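PDB 4NAS: ribulose-bisphosphate carboxylase from Alicyclobacillus acidocaldarius subsp. acidocaldarius, which belongs to the RuBisCO large-chain family, pairing an N-terminal domain with a TIM-barrel catalytic domain, and carries bound calcium ions in this model. Local coordinates for residues Y17-R22 and G106-E111; G165-G170 and G369-G374; D191-Y196 and Y213-T218; M292-A297 and G327-V332; F302-G307 and A338-G343. All blocks are in the same frame, centred on the assembly; numbering follows the deposited sequence.

Contact 1: residues Y17-R22 and G106-E111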
# COMPACT_ATOMS: atom_id res chain seq x y z
N TYR B 17 -2.06 -14.33 12.97
CA TYR B 17 -3.08 -13.29 12.98
C TYR B 17 -3.68 -13.14 14.37
O TYR B 17 -3.83 -14.12 15.08
CB TYR B 17 -4.22 -13.63 12.00
CG TYR B 17 -3.72 -13.93 10.62
CD1 TYR B 17 -3.52 -12.90 9.68
CD2 TYR B 17 -3.41 -15.23 10.25
CE1 TYR B 17 -3.04 -13.18 8.43
CE2 TYR B 17 -2.94 -15.52 8.98
CZ TYR B 17 -2.75 -14.50 8.08
OH TYR B 17 -2.29 -14.79 6.82
N ARG B 18 -3.98 -11.90 14.74
CA ARG B 18 -4.78 -11.61 15.93
C ARG B 18 -6.17 -11.22 15.43
O ARG B 18 -6.29 -10.31 14.60
CB ARG B 18 -4.20 -10.40 16.69
CG ARG B 18 -5.03 -9.99 17.92
CD ARG B 18 -4.85 -8.51 18.28
NE ARG B 18 -5.57 -8.13 19.50
CZ ARG B 18 -6.82 -7.66 19.53
NH1 ARG B 18 -7.52 -7.51 18.41
NH2 ARG B 18 -7.37 -7.33 20.69
N LEU B 19 -7.20 -11.86 15.94
CA LEU B 19 -8.56 -11.59 15.46
C LEU B 19 -9.60 -11.78 16.56
O LEU B 19 -9.36 -12.48 17.56
CB LEU B 19 -8.90 -12.47 14.26
CG LEU B 19 -8.72 -14.00 14.41
CD1 LEU B 19 -9.93 -14.68 15.01
CD2 LEU B 19 -8.36 -14.65 13.08
N ARG B 20 -10.77 -11.17 16.36
CA ARG B 20 -11.90 -11.34 17.27
C ARG B 20 -12.99 -12.16 16.58
O ARG B 20 -13.30 -11.93 15.41
CB ARG B 20 -12.45 -9.97 17.69
CG ARG B 20 -13.68 -10.04 18.56
CD ARG B 20 -14.09 -8.66 19.04
NE ARG B 20 -15.29 -8.72 19.88
CZ ARG B 20 -15.47 -8.00 20.99
NH1 ARG B 20 -14.54 -7.17 21.41
NH2 ARG B 20 -16.60 -8.14 21.69
N ASP B 21 -13.57 -13.12 17.29
CA ASP B 21 -14.63 -13.94 16.72
C ASP B 21 -15.29 -14.75 17.82
O ASP B 21 -15.02 -14.53 19.00
CB ASP B 21 -14.08 -14.88 15.65
CG ASP B 21 -15.10 -15.16 14.55
OD1 ASP B 21 -16.30 -15.32 14.85
OD2 ASP B 21 -14.68 -15.24 13.36
N ARG B 22 -16.15 -15.69 17.44
CA ARG B 22 -16.77 -16.59 18.42
C ARG B 22 -15.96 -17.88 18.51
O ARG B 22 -15.39 -18.35 17.52
CB ARG B 22 -18.22 -16.88 18.06
CG ARG B 22 -19.08 -15.63 17.96
CD ARG B 22 -20.55 -15.93 18.17
NE ARG B 22 -20.85 -16.38 19.53
CZ ARG B 22 -20.86 -15.59 20.60
NH1 ARG B 22 -21.14 -16.09 21.79
NH2 ARG B 22 -20.57 -14.30 20.47
N GLY B 106 -13.16 -8.31 8.72
CA GLY B 106 -13.46 -7.71 10.01
C GLY B 106 -12.27 -7.40 10.89
O GLY B 106 -11.21 -6.96 10.42
N GLU B 107 -12.42 -7.63 12.19
CA GLU B 107 -11.32 -7.34 13.11
C GLU B 107 -10.24 -8.41 13.07
O GLU B 107 -10.35 -9.43 13.73
CB GLU B 107 -11.85 -7.19 14.54
CG GLU B 107 -10.77 -6.82 15.54
CD GLU B 107 -11.34 -6.44 16.88
OE1 GLU B 107 -12.56 -6.17 16.95
OE2 GLU B 107 -10.55 -6.42 17.86
N ILE B 108 -9.18 -8.16 12.30
CA ILE B 108 -8.10 -9.13 12.16
C ILE B 108 -6.84 -8.34 11.82
O ILE B 108 -6.93 -7.33 11.13
CB ILE B 108 -8.38 -10.15 11.02
CG1 ILE B 108 -7.29 -11.20 10.96
CG2 ILE B 108 -8.58 -9.45 9.63
CD1 ILE B 108 -7.72 -12.43 10.15
N ARG B 109 -5.69 -8.79 12.30
CA ARG B 109 -4.43 -8.06 12.11
C ARG B 109 -3.28 -9.02 11.95
O ARG B 109 -3.13 -9.97 12.74
CB ARG B 109 -4.21 -7.15 13.33
CG ARG B 109 -2.95 -6.31 13.34
CD ARG B 109 -2.89 -5.48 14.65
NE ARG B 109 -2.19 -4.21 14.48
CZ ARG B 109 -0.98 -3.95 14.92
NH1 ARG B 109 -0.29 -4.88 15.58
NH2 ARG B 109 -0.44 -2.76 14.70
N LEU B 110 -2.44 -8.78 10.95
CA LEU B 110 -1.25 -9.61 10.74
C LEU B 110 -0.11 -9.20 11.68
O LEU B 110 0.39 -8.05 11.62
CB LEU B 110 -0.81 -9.51 9.27
CG LEU B 110 0.47 -10.25 8.88
CD1 LEU B 110 0.31 -11.77 9.04
CD2 LEU B 110 0.79 -9.91 7.42
N GLU B 111 0.30 -10.14 12.53
CA GLU B 111 1.19 -9.89 13.67
C GLU B 111 2.60 -10.39 13.42
O GLU B 111 3.58 -9.84 13.94
CB GLU B 111 0.66 -10.64 14.91
CG GLU B 111 -0.67 -10.14 15.45
CD GLU B 111 -0.51 -8.89 16.29
OE1 GLU B 111 -0.60 -9.00 17.53
OE2 GLU B 111 -0.29 -7.81 15.71
O HOH W 1 -12.43 -11.10 12.58
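Arg18 and Arg109 face each other as the hydrogen-bonded pair of two antiparallel strands whose axes run at 163°. Arg18 N reaches Arg109 O at 2.9 Å, and Arg109 N returns to Arg18 O at 2.8 Å. A third backbone bond, Arg20 N to Glu107 O at 3.2 Å, extends the ladder just before strand 108-114 begins. On the face carrying Arg18 and Arg109, the extended Arg18 chain, its CG anti to the backbone N (chi1 177°), carries NH1 to Glu107 OE2 at 3.3 Å. That salt bridge uses the anti lone pair of OE2, with guanidinium and carboxylate only 10° from coplanar. Glu107 OE1 instead lies 3.6 Å from Arg20 CD, while the guanidinium of Arg20 goes on to Asp73 and Asp71. The other face is apolar: Leu19 CD2 lies beside Ile108 CD1 at 3.7 Å, the two chains pointing the same way, and Tyr17 CE1 meets Leu110 CD1 at 3.7 Å. Phe99 of helix 91-99 touches Tyr17, Ile108 and Leu110, and Tyr17 OH bonds to Val98 O. The antiparallel bridges place 12-22 beside 108-114 in the mixed sheet of the N-terminal domain, with helix 91-99 packed on the apolar face.

Contact 2: residues G165-G170 and G369-G374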
# COMPACT_ATOMS: atom_id res chain seq x y z
N GLY B 165 23.90 24.53 2.57
CA GLY B 165 25.20 24.93 3.08
C GLY B 165 25.21 25.12 4.58
O GLY B 165 26.13 24.66 5.26
N GLU B 166 24.19 25.79 5.10
CA GLU B 166 24.01 25.97 6.54
C GLU B 166 24.05 24.64 7.28
O GLU B 166 24.75 24.52 8.27
CB GLU B 166 22.70 26.70 6.85
CG GLU B 166 22.71 28.18 6.47
CD GLU B 166 23.80 28.97 7.18
OE1 GLU B 166 24.92 29.11 6.62
OE2 GLU B 166 23.54 29.48 8.29
N GLN B 167 23.30 23.65 6.80
CA GLN B 167 23.35 22.32 7.41
C GLN B 167 24.74 21.68 7.32
O GLN B 167 25.26 21.18 8.33
CB GLN B 167 22.29 21.39 6.81
CG GLN B 167 20.88 21.72 7.27
CD GLN B 167 19.83 21.17 6.35
OE1 GLN B 167 19.10 20.21 6.69
NE2 GLN B 167 19.73 21.75 5.16
N ALA B 168 25.36 21.74 6.15
CA ALA B 168 26.66 21.10 5.94
C ALA B 168 27.76 21.78 6.75
O ALA B 168 28.74 21.15 7.15
CB ALA B 168 27.01 21.08 4.45
N GLU B 169 27.58 23.06 7.02
CA GLU B 169 28.59 23.77 7.80
C GLU B 169 28.64 23.26 9.24
O GLU B 169 29.62 23.50 9.95
CB GLU B 169 28.42 25.29 7.67
CG GLU B 169 28.98 25.77 6.34
CD GLU B 169 28.86 27.26 6.10
OE1 GLU B 169 27.79 27.83 6.38
OE2 GLU B 169 29.85 27.85 5.61
N GLY B 170 27.61 22.53 9.64
CA GLY B 170 27.61 21.87 10.94
C GLY B 170 28.30 20.50 10.95
O GLY B 170 28.27 19.81 11.96
N GLY B 369 21.46 28.79 18.01
CA GLY B 369 22.56 29.34 17.24
C GLY B 369 22.55 28.99 15.76
O GLY B 369 23.52 29.24 15.06
N GLY B 370 21.45 28.42 15.28
CA GLY B 370 21.35 28.05 13.87
C GLY B 370 21.72 26.61 13.56
O GLY B 370 22.28 25.90 14.41
N ALA B 371 21.42 26.17 12.34
CA ALA B 371 21.67 24.79 11.91
C ALA B 371 23.13 24.38 12.12
O ALA B 371 23.41 23.31 12.64
CB ALA B 371 21.28 24.61 10.45
N ARG B 372 24.05 25.26 11.72
CA ARG B 372 25.47 25.01 11.89
C ARG B 372 25.80 24.58 13.31
O ARG B 372 26.42 23.53 13.53
CB ARG B 372 26.32 26.24 11.55
CG ARG B 372 27.80 25.97 11.81
CD ARG B 372 28.73 27.08 11.33
NE ARG B 372 30.10 26.71 11.68
CZ ARG B 372 30.68 27.01 12.83
NH1 ARG B 372 30.02 27.70 13.76
NH2 ARG B 372 31.93 26.62 13.06
N MSE B 373 25.39 25.39 14.26
CA MSE B 373 25.54 25.06 15.67
C MSE B 373 24.75 23.82 16.06
O MSE B 373 25.21 23.05 16.90
CB MSE B 373 25.14 26.26 16.54
CG MSE B 373 26.06 27.45 16.35
SE MSE B 373 27.89 27.09 16.93
CE MSE B 373 27.56 27.07 18.84
N GLY B 374 23.58 23.63 15.45
CA GLY B 374 22.73 22.49 15.75
C GLY B 374 23.42 21.18 15.43
O GLY B 374 23.31 20.20 16.17
O HOH W 2 23.84 28.09 10.66
O HOH W 3 24.24 20.99 10.77
O HOH W 4 31.71 25.17 9.83
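Gly170 CA comes to 3.3 Å from Arg372 O where the end of helix 157-168 meets the first turn of helix 371-386, Gly370 being the N-cap residue of the latter; the two CA atoms, of Gly170 and Arg372, are 3.9 Å apart. Ala371 points its methyl at the other helix, where CB stands 4.1 Å from Glu166 O and also near Gln167 CG. Arg372 lies alongside the last residues of 165-170: its all-extended side chain places CG 3.6 Å from Glu169 O and CD near Glu169 CB. The carboxylate of Glu169 turns instead to Arg206 in a salt bridge, and Gln167 bonds through OE1 to Ser147.

No direct hydrogen bond joins the two segments; three waters do the work. One donates to Glu166 OE2 and accepts from Arg372 N, a backbone donor in the helix's first turn. Another donates to both Gln167 O and Ala371 O. The third donates to Glu169 O at 2.7 Å and accepts from Arg372 NE at 2.9 Å, lying in the guanidinium plane. The chemistry therefore implies a hydrated joint between two helix ends of the catalytic domain, close at the glycine and the alanine methyl, with its polar links carried by solvent.

Contact 3: residues D191-Y196 and Y213-T218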
# COMPACT_ATOMS: atom_id res chain seq x y z
N ASP B 191 19.15 18.81 -10.81
CA ASP B 191 19.84 20.08 -10.58
C ASP B 191 20.23 20.26 -9.11
O ASP B 191 21.26 20.88 -8.80
CB ASP B 191 18.98 21.26 -11.05
CG ASP B 191 18.96 21.42 -12.57
OD1 ASP B 191 19.81 20.80 -13.25
OD2 ASP B 191 18.10 22.17 -13.07
N ARG B 192 19.42 19.73 -8.21
CA ARG B 192 19.75 19.75 -6.78
C ARG B 192 20.96 18.89 -6.48
O ARG B 192 21.83 19.30 -5.71
CB ARG B 192 18.55 19.33 -5.91
CG ARG B 192 17.35 20.23 -6.10
CD ARG B 192 16.38 20.15 -4.93
NE ARG B 192 15.92 18.78 -4.68
CZ ARG B 192 14.86 18.22 -5.26
NH1 ARG B 192 14.16 18.89 -6.16
NH2 ARG B 192 14.51 16.98 -4.93
N VAL B 193 21.03 17.71 -7.07
CA VAL B 193 22.16 16.83 -6.80
C VAL B 193 23.46 17.52 -7.26
O VAL B 193 24.43 17.60 -6.50
CB VAL B 193 22.01 15.44 -7.46
CG1 VAL B 193 23.32 14.65 -7.37
CG2 VAL B 193 20.83 14.65 -6.83
N ARG B 194 23.45 18.04 -8.48
CA ARG B 194 24.63 18.72 -9.04
C ARG B 194 25.08 19.87 -8.15
O ARG B 194 26.26 19.97 -7.82
CB ARG B 194 24.34 19.27 -10.43
CG ARG B 194 24.26 18.24 -11.53
CD ARG B 194 24.48 18.88 -12.90
NE ARG B 194 24.07 18.01 -14.00
CZ ARG B 194 22.81 17.90 -14.43
NH1 ARG B 194 21.85 18.61 -13.87
NH2 ARG B 194 22.52 17.07 -15.42
N ALA B 195 24.13 20.71 -7.76
CA ALA B 195 24.42 21.95 -7.04
C ALA B 195 24.90 21.73 -5.61
O ALA B 195 25.86 22.37 -5.17
CB ALA B 195 23.20 22.86 -7.06
N TYR B 196 24.22 20.84 -4.89
CA TYR B 196 24.59 20.56 -3.50
C TYR B 196 25.95 19.87 -3.45
O TYR B 196 26.67 19.98 -2.47
CB TYR B 196 23.53 19.69 -2.78
CG TYR B 196 22.13 20.27 -2.69
CD1 TYR B 196 21.80 21.49 -3.28
CD2 TYR B 196 21.14 19.60 -1.99
CE1 TYR B 196 20.52 22.00 -3.19
CE2 TYR B 196 19.86 20.10 -1.89
CZ TYR B 196 19.55 21.29 -2.49
OH TYR B 196 18.27 21.76 -2.38
N TYR B 213 24.10 14.03 0.10
CA TYR B 213 22.73 14.47 -0.10
C TYR B 213 21.81 13.28 -0.43
O TYR B 213 22.09 12.52 -1.33
CB TYR B 213 22.71 15.55 -1.19
CG TYR B 213 21.34 16.05 -1.64
CD1 TYR B 213 20.29 16.23 -0.74
CD2 TYR B 213 21.11 16.36 -2.97
CE1 TYR B 213 19.05 16.68 -1.17
CE2 TYR B 213 19.91 16.81 -3.40
CZ TYR B 213 18.87 16.97 -2.50
OH TYR B 213 17.66 17.44 -2.98
N ALA B 214 20.74 13.13 0.36
CA ALA B 214 19.67 12.19 0.08
C ALA B 214 18.48 12.90 -0.59
O ALA B 214 17.76 13.72 0.03
CB ALA B 214 19.21 11.51 1.35
N VAL B 215 18.29 12.58 -1.85
CA VAL B 215 17.38 13.30 -2.71
C VAL B 215 16.11 12.49 -2.87
O VAL B 215 16.15 11.27 -3.01
CB VAL B 215 18.05 13.61 -4.08
CG1 VAL B 215 18.54 12.33 -4.77
CG2 VAL B 215 17.15 14.44 -4.96
N ASN B 216 14.97 13.16 -2.79
CA ASN B 216 13.69 12.48 -2.96
C ASN B 216 13.55 11.85 -4.36
O ASN B 216 13.68 12.55 -5.36
CB ASN B 216 12.56 13.48 -2.67
CG ASN B 216 11.28 12.79 -2.17
OD1 ASN B 216 11.27 11.60 -1.87
ND2 ASN B 216 10.20 13.56 -2.10
N LEU B 217 13.28 10.54 -4.42
CA LEU B 217 13.09 9.84 -5.70
C LEU B 217 11.63 9.90 -6.10
O LEU B 217 10.78 9.39 -5.39
CB LEU B 217 13.52 8.38 -5.58
CG LEU B 217 13.42 7.54 -6.86
CD1 LEU B 217 14.20 8.17 -8.04
CD2 LEU B 217 13.95 6.16 -6.56
N THR B 218 11.33 10.59 -7.20
CA THR B 218 9.95 10.93 -7.51
C THR B 218 9.64 10.84 -9.00
O THR B 218 10.56 10.76 -9.83
CB THR B 218 9.63 12.37 -7.08
OG1 THR B 218 10.39 13.28 -7.87
CG2 THR B 218 9.96 12.59 -5.63
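Arg192 of helix 189-207 lies against Tyr213, just before strand 214-216, in the TIM-barrel catalytic domain, where the helix packs on the strand that follows it; their short axes approach to 9.5 Å and run nearly antiparallel. Arg192 CB points toward the strand; it meets Tyr213 OH and CE2 at 3.6 and 3.8 Å and lies over a face of Tyr196, offset toward the rim. CG and CD close in on the hydroxyl, CD coming to 3.6 Å from Tyr213 OH. A bend at chi3 then swings the guanidinium about so that NE donates to Tyr213 OH over 2.8 Å, a nearly straight bond (168°) lying in the guanidinium plane, which stands 73° from the ring. At the tip, NH2 touches Val215 CG2 and forms a salt bridge with Asp177. That aspartate also bonds to Tyr213 OH and to the backbone N of Asn216, thereby tying arginine, tyrosine and strand together.

The phenol is held from both faces. Val215 CB covers one, offset toward the rim, while Tyr196 CD2 sits over the centre of the opposite face; the two aromatic planes are 48° apart, an oblique pairing. Tyr196 is itself stacked on Phe164 of helix 157-168. Val193 N approaches the edge of the Tyr213 ring, and Val193 CG2 meets Val215 CG1 at 3.9 Å, the two side chains crossing at about a right angle.

Contact 4: residues M292-A297 and G327-V332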
# COMPACT_ATOMS: atom_id res chain seq x y z
N MSE B 292 11.01 -3.83 4.85
CA MSE B 292 11.99 -2.83 4.41
C MSE B 292 13.36 -3.43 4.11
O MSE B 292 13.98 -3.10 3.10
CB MSE B 292 12.15 -1.74 5.47
CG MSE B 292 10.97 -0.84 5.62
SE MSE B 292 10.57 0.07 3.96
CE MSE B 292 9.27 1.29 4.68
N ARG B 293 13.85 -4.29 5.01
CA ARG B 293 15.14 -4.95 4.78
C ARG B 293 15.08 -5.84 3.53
O ARG B 293 16.00 -5.86 2.70
CB ARG B 293 15.57 -5.75 6.03
CG ARG B 293 16.90 -6.47 5.89
CD ARG B 293 17.29 -7.10 7.23
NE ARG B 293 18.66 -7.61 7.22
CZ ARG B 293 19.20 -8.29 8.23
NH1 ARG B 293 20.45 -8.73 8.13
NH2 ARG B 293 18.49 -8.55 9.31
N LEU B 294 13.97 -6.55 3.36
CA LEU B 294 13.84 -7.43 2.20
C LEU B 294 13.83 -6.63 0.91
O LEU B 294 14.40 -7.05 -0.10
CB LEU B 294 12.56 -8.25 2.30
CG LEU B 294 12.47 -9.27 3.44
CD1 LEU B 294 11.06 -9.95 3.47
CD2 LEU B 294 13.57 -10.30 3.31
N ALA B 295 13.15 -5.49 0.95
CA ALA B 295 12.97 -4.64 -0.22
C ALA B 295 14.26 -3.91 -0.61
O ALA B 295 14.43 -3.52 -1.76
CB ALA B 295 11.83 -3.64 0.02
N GLY B 296 15.17 -3.72 0.35
CA GLY B 296 16.49 -3.18 0.04
C GLY B 296 16.87 -1.85 0.67
O GLY B 296 17.82 -1.19 0.23
N ALA B 297 16.16 -1.43 1.71
CA ALA B 297 16.52 -0.18 2.39
C ALA B 297 17.91 -0.35 3.01
O ALA B 297 18.21 -1.37 3.62
CB ALA B 297 15.53 0.11 3.45
N GLY B 327 21.38 -13.09 8.88
CA GLY B 327 20.69 -13.76 7.81
C GLY B 327 21.48 -13.67 6.53
O GLY B 327 22.67 -13.41 6.56
N PRO B 328 20.81 -13.87 5.40
CA PRO B 328 21.41 -13.83 4.06
C PRO B 328 21.53 -12.42 3.52
O PRO B 328 22.27 -12.20 2.57
CB PRO B 328 20.39 -14.59 3.20
CG PRO B 328 19.42 -15.19 4.16
CD PRO B 328 19.42 -14.34 5.36
N HIS B 329 20.77 -11.48 4.07
CA HIS B 329 20.86 -10.09 3.61
C HIS B 329 21.70 -9.27 4.59
O HIS B 329 21.83 -9.64 5.76
CB HIS B 329 19.47 -9.49 3.43
CG HIS B 329 18.59 -10.28 2.52
ND1 HIS B 329 19.02 -10.74 1.29
CD2 HIS B 329 17.32 -10.73 2.66
CE1 HIS B 329 18.05 -11.43 0.71
NE2 HIS B 329 17.01 -11.45 1.53
N LYS B 330 22.27 -8.18 4.10
CA LYS B 330 22.98 -7.20 4.92
C LYS B 330 22.03 -6.54 5.93
O LYS B 330 20.83 -6.38 5.66
CB LYS B 330 23.60 -6.10 4.04
CG LYS B 330 24.65 -6.57 3.02
CD LYS B 330 25.03 -5.40 2.12
CE LYS B 330 26.34 -5.61 1.38
NZ LYS B 330 26.21 -6.67 0.39
N PRO B 331 22.57 -6.14 7.09
CA PRO B 331 21.81 -5.41 8.11
C PRO B 331 21.58 -3.95 7.72
O PRO B 331 22.32 -3.38 6.90
CB PRO B 331 22.72 -5.49 9.34
CG PRO B 331 24.08 -5.55 8.76
CD PRO B 331 23.96 -6.39 7.52
N VAL B 332 20.56 -3.36 8.31
CA VAL B 332 20.09 -2.03 7.92
C VAL B 332 20.39 -1.07 9.07
O VAL B 332 20.30 -1.46 10.22
CB VAL B 332 18.58 -2.05 7.67
CG1 VAL B 332 18.06 -0.65 7.28
CG2 VAL B 332 18.24 -3.09 6.60
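Arg293 reaches from helix 284-295 to the backbone of 327-332, the loop leading into strand 333-337. Its chain is fully extended, which brings NE to 2.9 Å from Lys330 O and NH1 to 2.9 Å from His329 O. Both donors stand above their carbonyl planes, by 47° and 50°, so neither bond lies on a lone pair. Pro331 CA sits over one face of the guanidinium, and NH2 turns to Ala325 O and His322 O; the arginine thus bonds to carbonyls at the end of helix 313-324 and in the loop after it. Its aliphatic part slides past the valine, Arg293 CG meeting Val332 CG2 at 3.7 Å. Next along the helix, Leu294 starts away from the loop, but its CD2 comes to the edge of the His329 ring, 3.8 Å from CD2 of that histidine, whose NE2 bonds to Val120 O.

The helix ends in a Schellman motif. Gly296, at positive phi (118°), is the C-prime residue; Ala297 N bonds to Met292 O, which Gly296 N also reaches from the opposite face, and Gly296 N makes a weak bond to Arg293 O. In this TIM-barrel domain the turn leads from the helix toward strand 299-303. Ala297 O, buried against Val332 CG2 at 3.4 Å, has no hydrogen-bond partner in the model.

Contact 5: residues F302-G307 and A338-G343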
# COMPACT_ATOMS: atom_id res chain seq x y z
N PHE B 302 12.03 5.29 11.20
CA PHE B 302 10.82 4.80 11.89
C PHE B 302 10.62 5.67 13.13
O PHE B 302 11.58 6.32 13.59
CB PHE B 302 10.95 3.29 12.24
CG PHE B 302 12.18 2.95 13.06
CD1 PHE B 302 13.38 2.66 12.43
CD2 PHE B 302 12.13 2.96 14.45
CE1 PHE B 302 14.52 2.38 13.18
CE2 PHE B 302 13.28 2.67 15.22
CZ PHE B 302 14.47 2.39 14.58
N PRO B 303 9.38 5.76 13.66
CA PRO B 303 9.14 6.61 14.84
C PRO B 303 9.91 6.13 16.06
O PRO B 303 9.87 4.92 16.32
CB PRO B 303 7.63 6.44 15.08
CG PRO B 303 7.08 6.12 13.77
CD PRO B 303 8.12 5.32 13.04
N SER B 304 10.62 7.03 16.76
CA SER B 304 11.40 6.66 17.95
C SER B 304 10.50 6.46 19.16
O SER B 304 9.33 6.84 19.14
CB SER B 304 12.42 7.74 18.33
OG SER B 304 11.77 8.85 18.96
N MSE B 305 11.08 5.90 20.23
CA MSE B 305 10.36 5.71 21.47
C MSE B 305 10.33 7.01 22.24
O MSE B 305 9.82 7.05 23.36
CB MSE B 305 11.02 4.62 22.32
CG MSE B 305 10.72 3.20 21.88
SE MSE B 305 8.83 2.81 22.16
CE MSE B 305 8.92 2.38 24.06
N TYR B 306 10.86 8.07 21.63
CA TYR B 306 11.04 9.37 22.31
C TYR B 306 10.14 10.51 21.79
O TYR B 306 10.17 11.64 22.31
CB TYR B 306 12.55 9.74 22.32
CG TYR B 306 13.35 8.65 23.02
CD1 TYR B 306 13.24 8.46 24.39
CD2 TYR B 306 14.13 7.75 22.30
CE1 TYR B 306 13.92 7.43 25.04
CE2 TYR B 306 14.81 6.72 22.94
CZ TYR B 306 14.70 6.57 24.31
OH TYR B 306 15.37 5.56 24.97
N GLY B 307 9.33 10.23 20.78
CA GLY B 307 8.40 11.23 20.25
C GLY B 307 7.03 11.14 20.90
O GLY B 307 6.83 10.33 21.81
N ALA B 338 11.98 11.74 15.63
CA ALA B 338 11.26 12.48 16.69
C ALA B 338 11.89 12.44 18.08
O ALA B 338 12.28 11.40 18.59
CB ALA B 338 9.77 12.10 16.74
N GLY B 339 12.02 13.62 18.70
CA GLY B 339 12.59 13.69 20.03
C GLY B 339 14.09 13.47 20.03
O GLY B 339 14.67 13.16 21.06
N ILE B 340 14.72 13.64 18.88
CA ILE B 340 16.16 13.44 18.76
C ILE B 340 16.91 14.76 19.03
O ILE B 340 16.91 15.64 18.19
CB ILE B 340 16.51 12.95 17.35
CG1 ILE B 340 15.65 11.75 16.97
CG2 ILE B 340 18.01 12.66 17.23
CD1 ILE B 340 15.80 10.51 17.88
N TYR B 341 17.53 14.87 20.21
CA TYR B 341 18.36 16.02 20.58
C TYR B 341 19.68 15.58 21.21
O TYR B 341 19.78 14.44 21.69
CB TYR B 341 17.60 16.88 21.57
CG TYR B 341 16.24 17.25 21.08
CD1 TYR B 341 16.08 18.22 20.10
CD2 TYR B 341 15.11 16.61 21.57
CE1 TYR B 341 14.82 18.57 19.64
CE2 TYR B 341 13.85 16.94 21.12
CZ TYR B 341 13.71 17.92 20.16
OH TYR B 341 12.45 18.27 19.70
N PRO B 342 20.69 16.48 21.22
CA PRO B 342 22.02 16.11 21.74
C PRO B 342 21.98 15.52 23.14
O PRO B 342 22.77 14.63 23.44
CB PRO B 342 22.78 17.44 21.72
CG PRO B 342 22.20 18.16 20.54
CD PRO B 342 20.70 17.84 20.63
N GLY B 343 21.05 15.97 23.98
CA GLY B 343 20.92 15.44 25.32
C GLY B 343 20.49 13.98 25.33
O GLY B 343 20.72 13.26 26.30
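Gly307 and Ala338 bring the two backbones closest, CA to CA 4.7 Å, where the chain has just left two neighbouring parallel strands, 299-303 and 333-337. Residues Ser304 to Gly307 form a type I beta turn, while 338-343 runs as an irregular loop toward helix 345-352, with Ala338 and Gly339 both at positive phi. Gly339 CA passes 3.9 Å from Tyr306 O, and the methyl carbon of Ala338, CB, lies 3.9 Å from Gly307 CA.

Ser304 carries the polar link. Its OG sits between its own backbone N and carbonyl carbon (chi1 76°), from where it donates to Ala338 O at 2.6 Å, the donor tilted 22° from the carbonyl plane. Ser304 OG also accepts from Tyr306 N at 2.9 Å, which makes an ST turn inside the beta turn. Ser304 CB also lies 4.4 Å from Ile340 CD1, a loose apolar touch, and Ile340 also packs on Phe378 of helix 371-386. Tyr306 brings CB near Ala338 O, at 4.1 Å, but its ring leads off and its hydroxyl bonds to Asp351 and Arg347. Along the adjoining strand ends, backbone bonds pair Ser337 with Phe302 and with Ser304.

Chemically, one hydroxyl acts in both directions: as acceptor it shapes its own turn, as donor it fastens the neighbouring loop. The serine hydroxyl thus ties its turn to the loop after the neighbouring strand of the TIM barrel, beside the backbone bonds of Ser337.

How the contacts relate
Contact 1 lies in the N-terminal domain and closes before the others open; its centre is 48 Å from that of contact 2, on the opposite side of the chain's centre. The remaining four belong to the TIM-barrel catalytic domain. Contact 2 spans the longest separation there, and contacts 3, 4 and 5 are nested inside the loop it closes. Contacts 3 and 5 reach the same parallel sheet, through strand 214-216 at one edge and through 299-303 and the end of 333-337 toward the other, their centres 26 Å apart. Contacts 4 and 5 alternate along the chain, centres 23 Å apart, so helix 284-295, strand 299-303 and the segments flanking strand 333-337 are joined by two interleaved contacts.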